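PDB 1TQY: actinorhodin polyketide putative beta-ketoacyl synthase 2 from Streptomyces coelicolor A3, which probably works as the chain length factor partner of a beta-ketoacyl synthase in making the polyketide chain of the antibiotic actinorhodin. Local coordinates for residues Pro28-Val33 against Glu359-Pro364. Residues are numbered along the deposited sequence; the frame is centred on the assembly and turned at random.
Sequences PYWSAV and EGVIAP
Trp30, Val33 and Ala363 carry most of this contact. It belongs to the thiolase-like fold of the beta-ketoacyl synthases. Here the short helix 26-34 packs against the loop that leaves helix 345-359. No hydrogen bond joins the two segments. The contact is made mostly of carbon atoms, and Glu359 adds its CB and CG. Trp30 has its CG anti to the backbone N (chi1 -177°), which sends the indole out from the helix toward the loop. The ring meets three residues, each at an oblique angle. Glu359 passes the indole in the opposite direction and lays its aliphatic part alongside it, with CG 3.9 Å from Trp30 NE1. Its carboxylate plane is turned 61° from the ring. Trp30 CZ2 is shared by two residues. Glu359 CB comes to 3.9 Å from Trp30 CZ2, and Val361 CG2 to 4.1 Å from the same atom. Trp30 CZ3 reaches Ala363 CB at 4.2 Å. Met355 and Ser356 of helix 345-359 also touch the indole. The chain leaves the helical conformation at Gly360 and then runs past helix 26-34 to Pro364. Ala363 is buried, and its carbonyl O is hydrogen-bonded to Thr332 OG1, tying the loop to strand 330-332. One turn on from Trp30, Val33 meets the same methyl: its CG1 is 3.6 Å from Ala363 CB. Val33 CG2 lies over one face of the Tyr29 ring, offset toward the rim. At the end of the contact the Pro364 ring comes up to the helix backbone, with CG 3.6 Å from Val33 O.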
ATOM      1  N   PRO B  28      -3.464  20.571 -21.847  1.00 28.74           N
ATOM      2  CA  PRO B  28      -4.076  19.724 -22.875  1.00 28.28           C
ATOM      3  C   PRO B  28      -5.255  18.935 -22.310  1.00 27.04           C
ATOM      4  O   PRO B  28      -6.294  18.792 -22.952  1.00 25.72           O
ATOM      5  CB  PRO B  28      -2.932  18.810 -23.302  1.00 28.65           C
ATOM      6  CG  PRO B  28      -1.710  19.603 -22.982  1.00 29.93           C
ATOM      7  CD  PRO B  28      -2.045  20.227 -21.665  1.00 28.52           C
ATOM      8  N   TYR B  29      -5.083  18.422 -21.101  1.00 27.12           N
ATOM      9  CA  TYR B  29      -6.130  17.649 -20.459  1.00 26.45           C
ATOM     10  C   TYR B  29      -7.393  18.479 -20.225  1.00 24.95           C
ATOM     11  O   TYR B  29      -8.474  18.114 -20.678  1.00 25.09           O
ATOM     12  CB  TYR B  29      -5.623  17.098 -19.130  1.00 26.49           C
ATOM     13  CG  TYR B  29      -6.710  16.472 -18.293  1.00 27.04           C
ATOM     14  CD1 TYR B  29      -7.281  15.257 -18.654  1.00 25.44           C
ATOM     15  CD2 TYR B  29      -7.186  17.111 -17.155  1.00 25.83           C
ATOM     16  CE1 TYR B  29      -8.301  14.691 -17.902  1.00 25.90           C
ATOM     17  CE2 TYR B  29      -8.206  16.552 -16.398  1.00 27.17           C
ATOM     18  CZ  TYR B  29      -8.753  15.342 -16.779  1.00 26.50           C
ATOM     19  OH  TYR B  29      -9.746  14.795 -16.014  1.00 27.05           O
ATOM     20  N   TRP B  30      -7.251  19.590 -19.514  1.00 25.56           N
ATOM     21  CA  TRP B  30      -8.380  20.470 -19.222  1.00 27.46           C
ATOM     22  C   TRP B  30      -9.082  20.923 -20.500  1.00 29.03           C
ATOM     23  O   TRP B  30     -10.303  21.107 -20.528  1.00 29.08           O
ATOM     24  CB  TRP B  30      -7.898  21.694 -18.460  1.00 26.70           C
ATOM     25  CG  TRP B  30      -8.997  22.610 -18.058  1.00 27.13           C
ATOM     26  CD1 TRP B  30      -9.132  23.920 -18.404  1.00 27.33           C
ATOM     27  CD2 TRP B  30     -10.079  22.316 -17.166  1.00 26.91           C
ATOM     28  NE1 TRP B  30     -10.225  24.468 -17.775  1.00 27.63           N
ATOM     29  CE2 TRP B  30     -10.824  23.504 -17.008  1.00 27.76           C
ATOM     30  CE3 TRP B  30     -10.488  21.163 -16.484  1.00 27.91           C
ATOM     31  CZ2 TRP B  30     -11.956  23.579 -16.192  1.00 27.35           C
ATOM     32  CZ3 TRP B  30     -11.613  21.236 -15.672  1.00 27.46           C
ATOM     33  CH2 TRP B  30     -12.334  22.439 -15.532  1.00 27.54           C
ATOM     34  N   SER B  31      -8.306  21.110 -21.557  1.00 29.33           N
ATOM     35  CA  SER B  31      -8.878  21.527 -22.818  1.00 30.98           C
ATOM     36  C   SER B  31      -9.761  20.434 -23.406  1.00 30.07           C
ATOM     37  O   SER B  31     -10.853  20.712 -23.900  1.00 29.97           O
ATOM     38  CB  SER B  31      -7.779  21.881 -23.812  1.00 31.78           C
ATOM     39  OG  SER B  31      -8.330  21.981 -25.117  1.00 34.66           O
ATOM     40  N   ALA B  32      -9.291  19.193 -23.349  1.00 30.10           N
ATOM     41  CA  ALA B  32     -10.045  18.061 -23.890  1.00 31.10           C
ATOM     42  C   ALA B  32     -11.318  17.788 -23.082  1.00 31.38           C
ATOM     43  O   ALA B  32     -12.365  17.459 -23.641  1.00 30.93           O
ATOM     44  CB  ALA B  32      -9.165  16.816 -23.917  1.00 29.68           C
ATOM     45  N   VAL B  33     -11.214  17.935 -21.765  1.00 30.80           N
ATOM     46  CA  VAL B  33     -12.341  17.711 -20.871  1.00 31.10           C
ATOM     47  C   VAL B  33     -13.496  18.671 -21.115  1.00 31.21           C
ATOM     48  O   VAL B  33     -14.648  18.254 -21.209  1.00 32.38           O
ATOM     49  CB  VAL B  33     -11.911  17.849 -19.415  1.00 30.37           C
ATOM     50  CG1 VAL B  33     -13.128  17.791 -18.509  1.00 31.15           C
ATOM     51  CG2 VAL B  33     -10.934  16.754 -19.073  1.00 30.42           C
ATOM     52  N   GLU B 359     -11.903  27.663 -12.351  1.00 36.55           N
ATOM     53  CA  GLU B 359     -12.453  28.221 -13.588  1.00 37.25           C
ATOM     54  C   GLU B 359     -13.930  28.593 -13.524  1.00 36.64           C
ATOM     55  O   GLU B 359     -14.478  29.109 -14.497  1.00 36.54           O
ATOM     56  CB  GLU B 359     -12.252  27.239 -14.743  1.00 39.42           C
ATOM     57  CG  GLU B 359     -11.172  27.654 -15.724  1.00 45.72           C
ATOM     58  CD  GLU B 359      -9.816  27.774 -15.063  1.00 46.87           C
ATOM     59  OE1 GLU B 359      -9.332  26.759 -14.510  1.00 50.80           O
ATOM     60  OE2 GLU B 359      -9.234  28.877 -15.096  1.00 46.50           O
ATOM     61  N   GLY B 360     -14.583  28.317 -12.400  1.00 36.58           N
ATOM     62  CA  GLY B 360     -15.992  28.652 -12.284  1.00 35.88           C
ATOM     63  C   GLY B 360     -16.948  27.863 -13.175  1.00 36.13           C
ATOM     64  O   GLY B 360     -18.093  28.276 -13.366  1.00 36.43           O
ATOM     65  N   VAL B 361     -16.494  26.735 -13.720  1.00 34.03           N
ATOM     66  CA  VAL B 361     -17.338  25.901 -14.572  1.00 33.34           C
ATOM     67  C   VAL B 361     -17.217  24.423 -14.212  1.00 33.38           C
ATOM     68  O   VAL B 361     -16.147  23.956 -13.816  1.00 34.00           O
ATOM     69  CB  VAL B 361     -16.978  26.055 -16.068  1.00 33.42           C
ATOM     70  CG1 VAL B 361     -17.221  27.489 -16.518  1.00 33.90           C
ATOM     71  CG2 VAL B 361     -15.523  25.657 -16.298  1.00 32.60           C
ATOM     72  N   ILE B 362     -18.318  23.687 -14.346  1.00 31.39           N
ATOM     73  CA  ILE B 362     -18.311  22.255 -14.049  1.00 29.64           C
ATOM     74  C   ILE B 362     -17.953  21.441 -15.289  1.00 27.92           C
ATOM     75  O   ILE B 362     -18.669  21.475 -16.291  1.00 28.79           O
ATOM     76  CB  ILE B 362     -19.692  21.769 -13.528  1.00 29.01           C
ATOM     77  CG1 ILE B 362     -20.053  22.525 -12.239  1.00 29.50           C
ATOM     78  CG2 ILE B 362     -19.649  20.257 -13.269  1.00 26.72           C
ATOM     79  CD1 ILE B 362     -21.439  22.212 -11.684  1.00 27.10           C
ATOM     80  N   ALA B 363     -16.841  20.712 -15.214  1.00 28.37           N
ATOM     81  CA  ALA B 363     -16.382  19.861 -16.315  1.00 27.15           C
ATOM     82  C   ALA B 363     -17.549  18.935 -16.655  1.00 27.20           C
ATOM     83  O   ALA B 363     -18.128  18.320 -15.773  1.00 26.67           O
ATOM     84  CB  ALA B 363     -15.177  19.053 -15.866  1.00 26.49           C
ATOM     85  N   PRO B 364     -17.904  18.820 -17.940  1.00 27.23           N
ATOM     86  CA  PRO B 364     -19.020  17.968 -18.363  1.00 26.86           C
ATOM     87  C   PRO B 364     -18.727  16.476 -18.484  1.00 26.92           C
ATOM     88  O   PRO B 364     -17.580  16.039 -18.370  1.00 25.02           O
ATOM     89  CB  PRO B 364     -19.403  18.570 -19.706  1.00 25.88           C
ATOM     90  CG  PRO B 364     -18.055  18.907 -20.286  1.00 27.31           C
ATOM     91  CD  PRO B 364     -17.341  19.551 -19.090  1.00 26.76           C
TER